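Local coordinates for microtubule-associated protein 1A/1B, light chain 3 (PDB 3W1Y) that probably acts in autophagy as a ubiquitin-like protein of the ATG8 family that becomes attached to membrane phosphatidylethanolamine, at residues Tyr8-Gln11 against Tyr12-Phe16; Arg19-Glu22 against Thr23-Ala26; Arg53-Ser56 against Thr57-Val61; Met79-Met82 against Met83-Gln87. All blocks are in the same frame, centred on the assembly; numbering follows the deposited sequence.

Contact 1: residues Tyr8-Gln11 against Tyr12-Phe16; sequences YRYQ and YTRSF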
loop_
_atom_site.group_PDB
_atom_site.type_symbol
_atom_site.label_atom_id
_atom_site.label_comp_id
_atom_site.label_asym_id
_atom_site.label_seq_id
_atom_site.Cartn_x
_atom_site.Cartn_y
_atom_site.Cartn_z
ATOM N N TYR A 8 22.193 -4.551 3.161
ATOM C CA TYR A 8 21.226 -5.620 3.076
ATOM C C TYR A 8 21.903 -6.946 3.344
ATOM O O TYR A 8 23.052 -7.177 2.927
ATOM C CB TYR A 8 20.589 -5.617 1.682
ATOM C CG TYR A 8 19.594 -4.495 1.521
ATOM C CD1 TYR A 8 20.009 -3.189 1.207
ATOM C CD2 TYR A 8 18.231 -4.733 1.709
ATOM C CE1 TYR A 8 19.084 -2.154 1.082
ATOM C CE2 TYR A 8 17.310 -3.708 1.590
ATOM C CZ TYR A 8 17.741 -2.429 1.284
ATOM O OH TYR A 8 16.792 -1.436 1.160
ATOM N N ARG A 9 21.175 -7.817 4.029
ATOM C CA ARG A 9 21.643 -9.159 4.321
ATOM C C ARG A 9 22.135 -9.928 3.093
ATOM O O ARG A 9 23.196 -10.539 3.132
ATOM C CB ARG A 9 20.559 -9.939 5.040
ATOM C CG ARG A 9 21.080 -11.234 5.586
ATOM C CD ARG A 9 20.253 -11.749 6.755
ATOM N NE ARG A 9 20.819 -13.032 7.143
ATOM C CZ ARG A 9 20.694 -14.138 6.424
ATOM N NH1 ARG A 9 19.978 -14.114 5.308
ATOM N NH2 ARG A 9 21.277 -15.263 6.831
ATOM N N TYR A 10 21.379 -9.858 2.002
ATOM C CA TYR A 10 21.762 -10.453 0.708
ATOM C C TYR A 10 23.143 -10.047 0.174
ATOM O O TYR A 10 23.815 -10.852 -0.444
ATOM C CB TYR A 10 20.707 -10.138 -0.344
ATOM C CG TYR A 10 20.615 -11.138 -1.454
ATOM C CD1 TYR A 10 20.003 -12.373 -1.257
ATOM C CD2 TYR A 10 21.079 -10.834 -2.715
ATOM C CE1 TYR A 10 19.900 -13.305 -2.291
ATOM C CE2 TYR A 10 20.971 -11.736 -3.753
ATOM C CZ TYR A 10 20.387 -12.963 -3.523
ATOM O OH TYR A 10 20.282 -13.832 -4.543
ATOM N N GLN A 11 23.556 -8.805 0.408
ATOM C CA GLN A 11 24.878 -8.362 -0.018
ATOM C C GLN A 11 26.020 -8.875 0.862
ATOM O O GLN A 11 27.143 -8.990 0.394
ATOM C CB GLN A 11 24.939 -6.830 -0.132
ATOM C CG GLN A 11 24.078 -6.258 -1.229
ATOM C CD GLN A 11 23.869 -4.749 -1.079
ATOM O OE1 GLN A 11 23.547 -4.253 0.006
ATOM N NE2 GLN A 11 24.036 -4.022 -2.168
ATOM N N TYR A 12 25.743 -9.198 2.126
ATOM C CA TYR A 12 26.768 -9.795 2.985
ATOM C C TYR A 12 26.931 -11.277 2.750
ATOM O O TYR A 12 27.990 -11.832 2.986
ATOM C CB TYR A 12 26.463 -9.551 4.468
ATOM C CG TYR A 12 26.663 -8.121 4.877
ATOM C CD1 TYR A 12 25.598 -7.218 4.824
ATOM C CD2 TYR A 12 27.918 -7.650 5.287
ATOM C CE1 TYR A 12 25.756 -5.885 5.190
ATOM C CE2 TYR A 12 28.094 -6.290 5.657
ATOM C CZ TYR A 12 26.991 -5.424 5.595
ATOM O OH TYR A 12 27.100 -4.094 5.953
ATOM N N THR A 13 25.870 -11.939 2.326
ATOM C CA THR A 13 25.894 -13.410 2.227
ATOM C C THR A 13 26.065 -13.895 0.805
ATOM O O THR A 13 26.286 -15.077 0.597
ATOM C CB THR A 13 24.625 -14.079 2.865
ATOM O OG1 THR A 13 23.458 -13.522 2.266
ATOM C CG2 THR A 13 24.544 -13.800 4.340
ATOM N N ARG A 14 25.948 -12.996 -0.177
ATOM C CA ARG A 14 26.229 -13.337 -1.571
ATOM C C ARG A 14 27.382 -12.495 -2.071
ATOM O O ARG A 14 27.396 -11.276 -1.845
ATOM C CB ARG A 14 25.007 -13.094 -2.451
ATOM C CG ARG A 14 24.040 -14.254 -2.547
ATOM C CD ARG A 14 23.373 -14.596 -1.202
ATOM N NE ARG A 14 22.266 -15.531 -1.384
ATOM C CZ ARG A 14 21.410 -15.876 -0.432
ATOM N NH1 ARG A 14 21.525 -15.385 0.803
ATOM N NH2 ARG A 14 20.441 -16.712 -0.722
ATOM N N SER A 15 28.360 -13.125 -2.726
ATOM C CA SER A 15 29.437 -12.365 -3.366
ATOM C C SER A 15 28.863 -11.393 -4.384
ATOM O O SER A 15 27.828 -11.664 -4.997
ATOM C CB SER A 15 30.464 -13.285 -4.047
ATOM O OG SER A 15 29.862 -14.054 -5.077
ATOM N N PHE A 16 29.525 -10.254 -4.558
ATOM C CA PHE A 16 29.133 -9.347 -5.610
ATOM C C PHE A 16 29.055 -10.099 -6.950
ATOM O O PHE A 16 28.100 -9.917 -7.730
ATOM C CB PHE A 16 30.100 -8.165 -5.709
ATOM C CG PHE A 16 29.723 -7.158 -6.780
ATOM C CD1 PHE A 16 28.902 -6.077 -6.471
ATOM C CD2 PHE A 16 30.193 -7.297 -8.088
ATOM C CE1 PHE A 16 28.559 -5.124 -7.449
ATOM C CE2 PHE A 16 29.841 -6.363 -9.073
ATOM C CZ PHE A 16 29.020 -5.284 -8.752
HETATM O O HOH W 1 21.258 -16.662 -3.764
#
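Arg14 folds back over Tyr10, one helical turn earlier, and lays its chain across one face of the phenol ring. Its CD stands over that face, 4.0 Å from the centroid of the Tyr10 ring, a CH-pi contact offset toward the rim. The chain turns at CG (chi2 64°), which swings the guanidinium back so that Tyr10 CE1 lies over its face; the two planes are 28° apart, and Arg14 CZ lies 3.5 Å from Tyr10 CE1. Three partners fix the guanidinium: in its plane NH1 donates to Thr13 OG1 at 3.1 Å and NE to a water that in turn donates to Tyr10 OH, while NH1 also forms a salt bridge with Glu64, whose carboxylate gathers Arg9 in the same way. Tyr12 turns its ring edge to the preceding turn, with CD1 3.2 Å from Tyr8 O. Thr13 returns to Arg9 O twice, through its backbone N at 3.1 Å and through OG1, which sits above the carbonyl plane, so one oxygen closes the turn with two bonds. The short helix 9-13, an N-terminal helix of the kind ATG8 proteins add to the ubiquitin fold, rests with Tyr10 on Leu37 of strand 33-40 and Tyr127 of strand 126-133, while Tyr10 OH bonds to Glu22 of helix 16-29.

Contact 2: residues Arg19-Glu22 against Thr23-Ala26; sequences RAKE and TESA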
loop_
_atom_site.group_PDB
_atom_site.type_symbol
_atom_site.label_atom_id
_atom_site.label_comp_id
_atom_site.label_asym_id
_atom_site.label_seq_id
_atom_site.Cartn_x
_atom_site.Cartn_y
_atom_site.Cartn_z
ATOM N N ARG A 19 25.810 -12.070 -7.341
ATOM C CA ARG A 19 24.688 -11.138 -7.540
ATOM C C ARG A 19 24.694 -10.484 -8.940
ATOM O O ARG A 19 23.675 -10.490 -9.609
ATOM C CB ARG A 19 24.656 -10.079 -6.455
ATOM C CG ARG A 19 24.480 -10.641 -5.086
ATOM C CD ARG A 19 24.444 -9.513 -4.090
ATOM N NE ARG A 19 25.721 -9.359 -3.418
ATOM C CZ ARG A 19 26.459 -8.257 -3.414
ATOM N NH1 ARG A 19 26.076 -7.151 -4.056
ATOM N NH2 ARG A 19 27.590 -8.274 -2.748
ATOM N N ALA A 20 25.833 -9.932 -9.362
ATOM C CA ALA A 20 25.987 -9.367 -10.707
ATOM C C ALA A 20 25.646 -10.362 -11.824
ATOM O O ALA A 20 25.012 -9.994 -12.801
ATOM C CB ALA A 20 27.414 -8.807 -10.924
ATOM N N LYS A 21 26.096 -11.609 -11.681
ATOM C CA LYS A 21 25.780 -12.674 -12.644
ATOM C C LYS A 21 24.269 -12.952 -12.662
ATOM O O LYS A 21 23.646 -13.034 -13.715
ATOM C CB LYS A 21 26.588 -13.942 -12.326
ATOM C CG LYS A 21 26.194 -15.172 -13.130
ATOM C CD LYS A 21 26.864 -15.224 -14.509
ATOM C CE LYS A 21 26.048 -16.079 -15.494
ATOM N NZ LYS A 21 24.828 -15.318 -15.980
ATOM N N GLU A 22 23.683 -13.064 -11.487
ATOM C CA GLU A 22 22.273 -13.266 -11.385
ATOM C C GLU A 22 21.479 -12.197 -12.149
ATOM O O GLU A 22 20.589 -12.532 -12.931
ATOM C CB GLU A 22 21.873 -13.336 -9.914
ATOM C CG GLU A 22 20.491 -13.847 -9.698
ATOM C CD GLU A 22 20.091 -13.907 -8.234
ATOM O OE1 GLU A 22 20.942 -13.666 -7.341
ATOM O OE2 GLU A 22 18.904 -14.203 -7.982
ATOM N N THR A 23 21.773 -10.917 -11.931
ATOM C CA THR A 23 21.011 -9.847 -12.626
ATOM C C THR A 23 21.364 -9.708 -14.122
ATOM O O THR A 23 20.508 -9.317 -14.916
ATOM C CB THR A 23 21.115 -8.494 -11.931
ATOM O OG1 THR A 23 22.472 -8.036 -12.009
ATOM C CG2 THR A 23 20.671 -8.637 -10.433
ATOM N N GLU A 24 22.614 -10.014 -14.471
ATOM C CA GLU A 24 23.046 -10.132 -15.865
ATOM C C GLU A 24 22.218 -11.178 -16.638
ATOM O O GLU A 24 21.719 -10.909 -17.730
ATOM C CB GLU A 24 24.533 -10.496 -15.936
ATOM C CG GLU A 24 25.032 -10.755 -17.338
ATOM C CD GLU A 24 26.474 -11.280 -17.409
ATOM O OE1 GLU A 24 26.988 -11.915 -16.440
ATOM O OE2 GLU A 24 27.089 -11.060 -18.475
ATOM N N SER A 25 22.074 -12.371 -16.077
ATOM C CA SER A 25 21.255 -13.383 -16.707
ATOM C C SER A 25 19.800 -12.897 -16.831
ATOM O O SER A 25 19.172 -13.072 -17.877
ATOM C CB SER A 25 21.286 -14.667 -15.883
ATOM O OG SER A 25 22.624 -15.080 -15.671
ATOM N N ALA A 26 19.251 -12.323 -15.758
ATOM C CA ALA A 26 17.860 -11.840 -15.793
ATOM C C ALA A 26 17.656 -10.819 -16.917
ATOM O O ALA A 26 16.663 -10.859 -17.641
ATOM C CB ALA A 26 17.415 -11.284 -14.429
#
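Thr23 and Glu24 pack back on the turn formed by Arg19 and Ala20, and backbone bonds are the main link across the contact. Thr23 N donates to Arg19 O at 3.0 Å, Glu24 N to Ala20 O at 2.9 Å, Ser25 N to Lys21 O at 2.9 Å and Ala26 N to Glu22 O at 3.1 Å: four consecutive i to i+4 bonds of a regular alpha-helix. Among side-chain contacts with the backbone, Glu24 CB lies 3.2 Å from Ala20 O. Thr23 places its CG2 3.6 Å from Arg19 O, while its OG1, held between the backbone N and the carbonyl carbon (chi1 66°), bonds to the carbonyl of Asp123. Lys21 bends at its second torsion (chi2 84°), which brings CD to 3.8 Å from Glu24 OE1, a contact of carbon with carboxylate oxygen; the position of the ammonium group is doubtful. Arg19 and Glu22 send their polar ends away from this turn: Arg19 forms a salt bridge with Asp123 and Glu22 one with Lys69. Through these bonds helix 16-29 is tied to the loop before strand 126-133 and to strand 68-73, and Arg19 also touches Tyr10 and Gln11 of helix 9-13.

Contact 3: residues Arg53-Ser56 against Thr57-Val61; sequences RLFS and TRQQV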
loop_
_atom_site.group_PDB
_atom_site.type_symbol
_atom_site.label_atom_id
_atom_site.label_comp_id
_atom_site.label_asym_id
_atom_site.label_seq_id
_atom_site.Cartn_x
_atom_site.Cartn_y
_atom_site.Cartn_z
ATOM N N ARG A 53 24.179 -12.664 21.736
ATOM C CA ARG A 53 23.660 -13.861 22.387
ATOM C C ARG A 53 22.195 -14.046 21.932
ATOM O O ARG A 53 21.533 -15.028 22.286
ATOM C CB ARG A 53 23.786 -13.754 23.904
ATOM C CG ARG A 53 24.179 -15.060 24.592
ATOM C CD ARG A 53 24.955 -14.807 25.880
ATOM N NE ARG A 53 24.626 -15.761 26.948
ATOM C CZ ARG A 53 23.763 -15.521 27.940
ATOM N NH1 ARG A 53 23.121 -14.356 27.998
ATOM N NH2 ARG A 53 23.523 -16.446 28.863
ATOM N N LEU A 54 21.713 -13.085 21.136
ATOM C CA LEU A 54 20.459 -13.220 20.400
ATOM C C LEU A 54 20.708 -14.010 19.118
ATOM O O LEU A 54 20.850 -13.464 18.018
ATOM C CB LEU A 54 19.832 -11.853 20.098
ATOM C CG LEU A 54 18.457 -11.890 19.420
ATOM C CD1 LEU A 54 17.441 -12.569 20.324
ATOM C CD2 LEU A 54 17.992 -10.496 19.022
ATOM N N PHE A 55 20.750 -15.318 19.291
ATOM C CA PHE A 55 21.009 -16.252 18.231
ATOM C C PHE A 55 20.073 -17.446 18.448
ATOM O O PHE A 55 19.774 -17.811 19.580
ATOM C CB PHE A 55 22.498 -16.686 18.274
ATOM C CG PHE A 55 22.799 -17.895 17.433
ATOM C CD1 PHE A 55 22.957 -17.777 16.053
ATOM C CD2 PHE A 55 22.866 -19.156 18.010
ATOM C CE1 PHE A 55 23.199 -18.890 15.268
ATOM C CE2 PHE A 55 23.110 -20.279 17.232
ATOM C CZ PHE A 55 23.272 -20.144 15.862
ATOM N N SER A 56 19.612 -18.036 17.354
ATOM C CA SER A 56 18.957 -19.342 17.387
ATOM C C SER A 56 19.352 -20.198 16.155
ATOM O O SER A 56 19.732 -19.672 15.103
ATOM C CB SER A 56 17.427 -19.198 17.486
ATOM O OG SER A 56 16.867 -18.716 16.275
ATOM N N THR A 57 19.267 -21.516 16.320
ATOM C CA THR A 57 19.423 -22.467 15.224
ATOM C C THR A 57 18.363 -22.252 14.125
ATOM O O THR A 57 18.507 -22.792 13.030
ATOM C CB THR A 57 19.353 -23.954 15.717
ATOM O OG1 THR A 57 18.089 -24.201 16.342
ATOM C CG2 THR A 57 20.493 -24.292 16.715
ATOM N N ARG A 58 17.313 -21.476 14.421
ATOM C CA ARG A 58 16.267 -21.174 13.419
ATOM C C ARG A 58 16.493 -19.868 12.618
ATOM O O ARG A 58 16.029 -19.717 11.482
ATOM C CB ARG A 58 14.889 -21.102 14.084
ATOM C CG ARG A 58 14.438 -22.396 14.731
ATOM C CD ARG A 58 13.023 -22.243 15.208
ATOM N NE ARG A 58 12.552 -23.395 15.963
ATOM C CZ ARG A 58 11.331 -23.481 16.487
ATOM N NH1 ARG A 58 10.463 -22.481 16.361
ATOM N NH2 ARG A 58 10.987 -24.561 17.170
ATOM N N GLN A 59 17.218 -18.949 13.242
ATOM C CA GLN A 59 17.363 -17.574 12.801
ATOM C C GLN A 59 17.727 -17.403 11.318
ATOM O O GLN A 59 17.155 -16.562 10.619
ATOM C CB GLN A 59 18.330 -16.872 13.769
ATOM C CG GLN A 59 19.213 -15.774 13.223
ATOM C CD GLN A 59 20.222 -15.269 14.269
ATOM O OE1 GLN A 59 21.438 -15.426 14.111
ATOM N NE2 GLN A 59 19.715 -14.665 15.337
ATOM N N GLN A 60 18.642 -18.232 10.839
ATOM C CA GLN A 60 19.186 -18.099 9.491
ATOM C C GLN A 60 18.205 -18.526 8.382
ATOM O O GLN A 60 18.016 -17.787 7.417
ATOM C CB GLN A 60 20.521 -18.858 9.397
ATOM C CG GLN A 60 21.104 -18.920 8.014
ATOM C CD GLN A 60 22.544 -19.382 8.016
ATOM O OE1 GLN A 60 22.842 -20.514 8.389
ATOM N NE2 GLN A 60 23.443 -18.509 7.589
ATOM N N VAL A 61 17.603 -19.707 8.526
ATOM C CA VAL A 61 16.586 -20.200 7.598
ATOM C C VAL A 61 15.421 -19.210 7.537
ATOM O O VAL A 61 14.942 -18.878 6.444
ATOM C CB VAL A 61 16.081 -21.620 7.996
ATOM C CG1 VAL A 61 14.742 -21.977 7.323
ATOM C CG2 VAL A 61 17.154 -22.680 7.690
HETATM O O HOH W 2 20.467 -19.879 12.590
#
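Gln59 reaches back from near the beginning of helix 59-66 to the loop residues Leu54, Phe55 and Ser56. Its CB, directed at the loop, lies 3.4 Å from both Ser56 O and Ser56 OG. From CG the chain runs extended (chi2 -174°), carrying CD to 4.1 Å from Phe55 CD1. There the amide stands almost upright to the phenyl ring, their planes 85° apart, and its two ends part: OE1 approaches Phe55 CD1 to 3.4 Å, and NE2 donates to Leu54 O at 3.1 Å. This bond leaves within the amide plane (N-H...O angle 156°) and fixes the rotation of the amide, while Leu54 itself is the centre of an inverse gamma turn. At the root of the same residue, Gln59 N donates to Ser56 O at 3.2 Å and, weakly, to Ser56 OG, which also accepts a weak bond from Arg58 N. The serine thus caps amides that enter the helix, and a water bridges Ser56 O to Gln60 N, extending the polar closure by one residue. The contact forms a solvent-facing junction between the long connection that leaves strand 33-40 and helix 59-66, its centre about 22 Å from the centre of the chain.

Contact 4: residues Met79-Met82 against Met83-Gln87; sequences MEFM and MALRQ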
loop_
_atom_site.group_PDB
_atom_site.type_symbol
_atom_site.label_atom_id
_atom_site.label_comp_id
_atom_site.label_asym_id
_atom_site.label_seq_id
_atom_site.Cartn_x
_atom_site.Cartn_y
_atom_site.Cartn_z
ATOM N N MET A 79 2.689 0.547 -6.953
ATOM C CA MET A 79 1.511 -0.119 -6.420
ATOM C C MET A 79 1.425 -1.596 -6.843
ATOM O O MET A 79 1.085 -2.466 -6.035
ATOM C CB MET A 79 0.232 0.673 -6.813
ATOM C CG MET A 79 -1.079 0.039 -6.325
ATOM S SD MET A 79 -1.161 0.035 -4.499
ATOM C CE MET A 79 -1.775 1.699 -4.262
ATOM N N GLU A 80 1.701 -1.864 -8.117
ATOM C CA GLU A 80 1.658 -3.238 -8.632
ATOM C C GLU A 80 2.677 -4.120 -7.930
ATOM O O GLU A 80 2.364 -5.240 -7.531
ATOM C CB GLU A 80 1.849 -3.275 -10.162
ATOM C CG GLU A 80 0.544 -3.040 -10.912
ATOM C CD GLU A 80 0.729 -2.709 -12.404
ATOM O OE1 GLU A 80 0.091 -3.396 -13.239
ATOM O OE2 GLU A 80 1.473 -1.756 -12.742
ATOM N N PHE A 81 3.893 -3.602 -7.779
ATOM C CA PHE A 81 4.915 -4.250 -6.968
ATOM C C PHE A 81 4.419 -4.543 -5.558
ATOM O O PHE A 81 4.572 -5.658 -5.067
ATOM C CB PHE A 81 6.188 -3.391 -6.926
ATOM C CG PHE A 81 7.178 -3.813 -5.881
ATOM C CD1 PHE A 81 7.625 -5.113 -5.802
ATOM C CD2 PHE A 81 7.679 -2.887 -4.982
ATOM C CE1 PHE A 81 8.526 -5.490 -4.840
ATOM C CE2 PHE A 81 8.609 -3.271 -4.010
ATOM C CZ PHE A 81 9.015 -4.569 -3.944
ATOM N N MET A 82 3.825 -3.551 -4.918
ATOM C CA MET A 82 3.339 -3.722 -3.567
ATOM C C MET A 82 2.245 -4.777 -3.458
ATOM O O MET A 82 2.205 -5.527 -2.482
ATOM C CB MET A 82 2.849 -2.404 -3.010
ATOM C CG MET A 82 3.917 -1.554 -2.379
ATOM S SD MET A 82 3.182 0.075 -2.215
ATOM C CE MET A 82 2.134 -0.196 -0.792
ATOM N N MET A 83 1.373 -4.837 -4.459
ATOM C CA MET A 83 0.364 -5.895 -4.533
ATOM C C MET A 83 0.990 -7.250 -4.779
ATOM O O MET A 83 0.567 -8.203 -4.163
ATOM C CB MET A 83 -0.712 -5.604 -5.583
ATOM C CG MET A 83 -1.442 -4.288 -5.314
ATOM S SD MET A 83 -2.364 -3.766 -6.776
ATOM C CE MET A 83 -3.952 -4.611 -6.443
ATOM N N ALA A 84 2.007 -7.341 -5.639
ATOM C CA ALA A 84 2.745 -8.604 -5.786
ATOM C C ALA A 84 3.395 -9.088 -4.450
ATOM O O ALA A 84 3.378 -10.284 -4.136
ATOM C CB ALA A 84 3.776 -8.501 -6.897
ATOM N N LEU A 85 3.924 -8.144 -3.670
ATOM C CA LEU A 85 4.586 -8.436 -2.391
ATOM C C LEU A 85 3.564 -8.892 -1.344
ATOM O O LEU A 85 3.816 -9.821 -0.594
ATOM C CB LEU A 85 5.418 -7.237 -1.893
ATOM C CG LEU A 85 6.254 -7.302 -0.590
ATOM C CD1 LEU A 85 7.323 -8.443 -0.542
ATOM C CD2 LEU A 85 6.937 -5.955 -0.403
ATOM N N ARG A 86 2.403 -8.246 -1.345
ATOM C CA ARG A 86 1.268 -8.644 -0.519
ATOM C C ARG A 86 0.822 -10.112 -0.750
ATOM O O ARG A 86 0.636 -10.878 0.204
ATOM C CB ARG A 86 0.119 -7.699 -0.808
ATOM C CG ARG A 86 -0.699 -7.415 0.369
ATOM C CD ARG A 86 -2.032 -6.806 -0.010
ATOM N NE ARG A 86 -2.703 -6.321 1.189
ATOM C CZ ARG A 86 -3.366 -7.100 2.037
ATOM N NH1 ARG A 86 -3.446 -8.407 1.810
ATOM N NH2 ARG A 86 -3.955 -6.577 3.108
ATOM N N GLN A 87 0.654 -10.473 -2.024
ATOM C CA GLN A 87 0.361 -11.834 -2.448
ATOM C C GLN A 87 1.441 -12.818 -2.017
ATOM O O GLN A 87 1.136 -13.913 -1.582
ATOM C CB GLN A 87 0.253 -11.914 -3.976
ATOM C CG GLN A 87 -0.851 -11.078 -4.662
ATOM C CD GLN A 87 -0.711 -11.073 -6.209
ATOM O OE1 GLN A 87 -0.202 -12.043 -6.802
ATOM N NE2 GLN A 87 -1.137 -9.964 -6.859
#
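Met83 begins the second half by laying its side chain against Met79, one turn back. Its CG, anti to the carbonyl carbon (chi1 -59°), passes 3.2 Å from Met79 O, and its SD then lies 4.0 Å from Met79 CG. The two thioether chains meet at a slant, sulfur against methylene, and Met83 N also donates to Met79 O at 2.9 Å. Ala84 follows with a bond from its N to Glu80 O at 2.8 Å; its methyl, CB, sits 3.5 Å from Phe81 O and touches Phe70 on the sheet. Leu85 turns inward. Its N bonds to Phe81 O, and CG, directed away from the backbone N (chi1 -178°), leads CD2 to 4.3 Å from Phe81 CZ, so leucine and phenylalanine form one apolar patch. Arg86 continues the helix with a bond from its N to Met82 O at 3.0 Å, then extends its chain away to donate to Glu92 O in the following loop. Gln87 N closes the next turn on Met83 O. On its inner side, helix 78-88 packs Phe81 and Leu85 against strands 96-100 and 68-73, with Phe81 edge-to-face with Phe70 and also on Ile36 and Cys38 of strand 33-40; elsewhere Met79 and Met83 meet their counterparts in a second subunit.

How the contacts relate
The four contacts come in series along the chain, each closing before the next opens. Contacts 1 and 2, with centres about 14 Å apart, lie on successive helices, 9-13 and 16-29, and are joined by probable hydrogen bonds, among them one between Arg14 O and Arg19 NE. Contact 3, where the chain enters helix 59-66, meets contact 1 where Arg9 packs on Gln60, but is about 29 Å from contact 2 between centres. Contact 4, on helix 78-88, touches none of them and lies across the chain's centre from contact 1. The N-terminal helices therefore form a linked group, while the ubiquitin-like core helix 78-88 packs on the sheet and meets another subunit.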